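Local coordinates for pyridine synthase TbtD (Thermobispora bispora, PDB 5WA4), which forms, probably by a [4+2] aza-cycloaddition, the central pyridine ring of the thiopeptide antibiotic thiomuracin, and binds the leader peptide of its substrate, at residues E[88-102]-E[112-124]. Residues are numbered along the deposited sequence; the frame is centred on the assembly and turned at random.
Sequences SPGMADPSAFLPLHE and GPLMPWSPDNTIH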
# COMPACT_ATOMS: atom_id res chain seq x y z
N SER E 88 29.95 -20.07 35.00
CA SER E 88 30.10 -19.34 33.76
C SER E 88 31.13 -18.25 33.92
O SER E 88 31.13 -17.56 34.94
CB SER E 88 28.75 -18.74 33.34
OG SER E 88 28.91 -17.61 32.51
N PRO E 89 32.01 -18.08 32.91
CA PRO E 89 33.07 -17.07 32.87
C PRO E 89 32.51 -15.67 33.04
O PRO E 89 32.90 -14.92 33.93
CB PRO E 89 33.66 -17.20 31.47
CG PRO E 89 33.16 -18.49 30.95
CD PRO E 89 31.86 -18.76 31.62
N GLY E 90 31.59 -15.35 32.14
CA GLY E 90 31.05 -14.02 32.02
C GLY E 90 31.09 -13.60 30.56
O GLY E 90 31.86 -14.14 29.75
N MET E 91 30.22 -12.67 30.20
CA MET E 91 30.26 -12.07 28.88
C MET E 91 31.27 -10.93 28.96
O MET E 91 31.56 -10.44 30.05
CB MET E 91 28.88 -11.56 28.47
CG MET E 91 28.48 -11.93 27.05
SD MET E 91 27.94 -13.63 26.91
CE MET E 91 27.94 -13.85 25.13
N ALA E 92 31.83 -10.51 27.83
CA ALA E 92 32.80 -9.42 27.88
C ALA E 92 32.09 -8.06 28.12
O ALA E 92 32.42 -7.35 29.08
CB ALA E 92 33.63 -9.38 26.59
N ASP E 93 31.13 -7.71 27.27
CA ASP E 93 30.42 -6.43 27.40
C ASP E 93 28.91 -6.56 27.13
O ASP E 93 28.49 -6.72 25.97
CB ASP E 93 31.04 -5.38 26.46
CG ASP E 93 30.33 -4.03 26.51
OD1 ASP E 93 29.38 -3.85 27.32
OD2 ASP E 93 30.71 -3.14 25.72
N PRO E 94 28.10 -6.50 28.20
CA PRO E 94 26.64 -6.46 28.09
C PRO E 94 26.17 -5.44 27.06
O PRO E 94 25.46 -5.82 26.13
CB PRO E 94 26.19 -6.09 29.50
CG PRO E 94 27.23 -6.78 30.36
CD PRO E 94 28.53 -6.57 29.61
N SER E 95 26.60 -4.20 27.20
CA SER E 95 26.13 -3.14 26.31
C SER E 95 26.35 -3.43 24.81
O SER E 95 25.67 -2.87 23.96
CB SER E 95 26.81 -1.83 26.67
OG SER E 95 28.20 -1.94 26.43
N ALA E 96 27.29 -4.31 24.49
CA ALA E 96 27.53 -4.69 23.10
C ALA E 96 26.30 -5.35 22.50
O ALA E 96 26.12 -5.35 21.28
CB ALA E 96 28.74 -5.64 23.00
N PHE E 97 25.47 -5.93 23.36
CA PHE E 97 24.26 -6.61 22.93
C PHE E 97 23.03 -5.71 23.00
O PHE E 97 21.98 -6.11 22.51
CB PHE E 97 23.99 -7.86 23.78
CG PHE E 97 24.89 -9.03 23.48
CD1 PHE E 97 26.14 -9.14 24.08
CD2 PHE E 97 24.49 -10.01 22.59
CE1 PHE E 97 26.95 -10.21 23.81
CE2 PHE E 97 25.30 -11.08 22.30
CZ PHE E 97 26.54 -11.18 22.91
N LEU E 98 23.13 -4.53 23.61
CA LEU E 98 21.93 -3.72 23.85
C LEU E 98 21.17 -3.46 22.53
O LEU E 98 20.00 -3.83 22.44
CB LEU E 98 22.28 -2.39 24.55
CG LEU E 98 21.13 -1.46 24.96
CD1 LEU E 98 20.24 -2.15 25.95
CD2 LEU E 98 21.63 -0.19 25.59
N PRO E 99 21.82 -2.90 21.50
CA PRO E 99 21.01 -2.63 20.31
C PRO E 99 20.32 -3.86 19.72
O PRO E 99 19.23 -3.71 19.18
CB PRO E 99 22.02 -2.06 19.31
CG PRO E 99 23.13 -1.54 20.15
CD PRO E 99 23.23 -2.52 21.29
N LEU E 100 20.90 -5.05 19.81
CA LEU E 100 20.21 -6.24 19.33
C LEU E 100 19.07 -6.59 20.26
O LEU E 100 18.04 -7.08 19.83
CB LEU E 100 21.15 -7.45 19.23
CG LEU E 100 20.40 -8.67 18.70
CD1 LEU E 100 19.81 -8.32 17.35
CD2 LEU E 100 21.28 -9.93 18.58
N HIS E 101 19.26 -6.34 21.55
CA HIS E 101 18.24 -6.64 22.52
C HIS E 101 17.04 -5.65 22.40
O HIS E 101 15.87 -6.06 22.52
CB HIS E 101 18.86 -6.64 23.92
CG HIS E 101 19.66 -7.86 24.23
ND1 HIS E 101 20.16 -8.14 25.48
CD2 HIS E 101 20.04 -8.90 23.44
CE1 HIS E 101 20.80 -9.29 25.45
NE2 HIS E 101 20.74 -9.79 24.23
N GLU E 102 17.33 -4.37 22.16
CA GLU E 102 16.30 -3.38 21.85
C GLU E 102 15.43 -3.91 20.72
O GLU E 102 14.21 -3.92 20.84
CB GLU E 102 16.92 -2.03 21.45
CG GLU E 102 17.41 -1.19 22.60
CD GLU E 102 18.17 0.09 22.19
OE1 GLU E 102 18.29 0.45 20.98
OE2 GLU E 102 18.65 0.78 23.12
N GLY E 112 10.51 -5.00 30.21
CA GLY E 112 11.39 -5.21 31.33
C GLY E 112 12.70 -4.53 31.01
O GLY E 112 12.91 -4.13 29.86
N PRO E 113 13.56 -4.36 32.01
CA PRO E 113 14.89 -3.82 31.74
C PRO E 113 15.64 -4.67 30.74
O PRO E 113 15.45 -5.89 30.75
CB PRO E 113 15.56 -3.84 33.11
CG PRO E 113 14.41 -3.65 34.06
CD PRO E 113 13.29 -4.46 33.45
N LEU E 114 16.41 -4.05 29.87
CA LEU E 114 17.32 -4.76 29.00
C LEU E 114 18.71 -4.68 29.60
O LEU E 114 19.50 -5.61 29.45
CB LEU E 114 17.32 -4.18 27.60
CG LEU E 114 15.99 -4.15 26.86
CD1 LEU E 114 16.19 -3.62 25.43
CD2 LEU E 114 15.37 -5.55 26.84
N MET E 115 18.97 -3.54 30.25
CA MET E 115 20.18 -3.18 31.01
C MET E 115 19.79 -2.74 32.41
O MET E 115 18.73 -2.13 32.58
CB MET E 115 20.92 -2.02 30.34
CG MET E 115 21.77 -2.36 29.15
SD MET E 115 23.21 -3.34 29.61
CE MET E 115 22.87 -4.77 28.60
N PRO E 116 20.62 -3.00 33.43
CA PRO E 116 21.82 -3.83 33.62
C PRO E 116 21.50 -5.32 33.70
O PRO E 116 20.47 -5.65 34.29
CB PRO E 116 22.35 -3.35 34.98
CG PRO E 116 21.78 -2.00 35.16
CD PRO E 116 20.43 -2.09 34.57
N TRP E 117 22.36 -6.18 33.17
CA TRP E 117 22.16 -7.63 33.29
C TRP E 117 22.02 -8.09 34.75
O TRP E 117 22.55 -7.46 35.67
CB TRP E 117 23.30 -8.42 32.62
CG TRP E 117 23.23 -8.40 31.11
CD1 TRP E 117 22.48 -7.56 30.34
CD2 TRP E 117 23.94 -9.26 30.19
NE1 TRP E 117 22.68 -7.85 29.01
CE2 TRP E 117 23.56 -8.88 28.89
CE3 TRP E 117 24.84 -10.32 30.35
CZ2 TRP E 117 24.06 -9.51 27.75
CZ3 TRP E 117 25.34 -10.96 29.21
CH2 TRP E 117 24.94 -10.55 27.93
N SER E 118 21.27 -9.16 34.93
CA SER E 118 21.26 -9.91 36.17
C SER E 118 22.66 -10.48 36.40
O SER E 118 23.38 -10.76 35.43
CB SER E 118 20.21 -11.03 36.10
OG SER E 118 20.47 -12.08 37.01
N PRO E 119 23.07 -10.62 37.67
CA PRO E 119 24.36 -11.21 38.05
C PRO E 119 24.55 -12.60 37.49
O PRO E 119 23.62 -13.40 37.55
CB PRO E 119 24.29 -11.23 39.57
CG PRO E 119 23.38 -10.10 39.91
CD PRO E 119 22.34 -10.11 38.84
N ASP E 120 25.74 -12.90 36.96
CA ASP E 120 25.97 -14.19 36.33
C ASP E 120 26.04 -15.26 37.40
O ASP E 120 26.35 -14.98 38.56
CB ASP E 120 27.25 -14.15 35.48
CG ASP E 120 27.38 -15.34 34.53
OD1 ASP E 120 26.39 -16.06 34.29
OD2 ASP E 120 28.49 -15.53 33.98
N ASN E 121 25.68 -16.49 37.03
CA ASN E 121 25.73 -17.64 37.93
C ASN E 121 24.87 -17.55 39.19
O ASN E 121 25.03 -18.38 40.09
CB ASN E 121 27.18 -17.89 38.36
CG ASN E 121 28.10 -18.10 37.19
OD1 ASN E 121 28.07 -19.15 36.54
ND2 ASN E 121 28.93 -17.10 36.90
N THR E 122 23.96 -16.57 39.27
CA THR E 122 23.01 -16.51 40.38
C THR E 122 21.66 -17.18 40.08
O THR E 122 21.32 -17.42 38.92
CB THR E 122 22.71 -15.05 40.80
OG1 THR E 122 22.25 -14.31 39.67
CG2 THR E 122 23.95 -14.40 41.35
N ILE E 123 20.90 -17.46 41.14
CA ILE E 123 19.55 -18.02 41.05
C ILE E 123 18.56 -17.09 41.71
O ILE E 123 18.69 -16.79 42.89
CB ILE E 123 19.45 -19.41 41.72
CG1 ILE E 123 20.11 -20.47 40.84
CG2 ILE E 123 18.00 -19.76 41.99
CD1 ILE E 123 20.11 -21.86 41.46
N HIS E 124 17.57 -16.64 40.96
CA HIS E 124 16.54 -15.77 41.52
C HIS E 124 15.18 -16.44 41.41
O HIS E 124 14.82 -16.98 40.36
CB HIS E 124 16.53 -14.42 40.81
CG HIS E 124 17.87 -13.76 40.75
ND1 HIS E 124 18.29 -12.84 41.68
CD2 HIS E 124 18.89 -13.89 39.86
CE1 HIS E 124 19.51 -12.42 41.38
NE2 HIS E 124 19.90 -13.05 40.28
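N121 and S88 meet through the N121 carboxamide, which bonds to both the backbone N and O of S88 and is thereby fixed in its rotation. N121 OD1 accepts a hydrogen bond from the backbone N of S88 at 2.6 Å, while N121 ND2 donates to S88 O at 3.0 Å, nearly straight at 166°. Beside it, S88 OG, held toward the carboxylate by a chi1 of 156°, lies 2.6 Å from D120 OD2 and donates to its syn lone pair. S88 OG also accepts from A19 N, and D120 OD1 from H18 N, so both residues tie into the same neighbouring loop.

P94 CB sits over one face of the W117 indole, 3.8 Å from the centroid of its five-membered ring, a CH-pi contact almost on the ring normal. M91 CB approaches CZ3 at the far end of that indole, and the F97 ring lies oblique to it. M115, bent at chi2 and chi3, lays CE against P94 CB, while its CG meets L98 CD1 at 3.6 Å. L114 CD1 packs on the E102 backbone.

Directional bonds thus fix the S88 end, whereas shape-matched apolar packing holds W117 mainly on M91 and P94, and L114 and M115 on early helix 98-107.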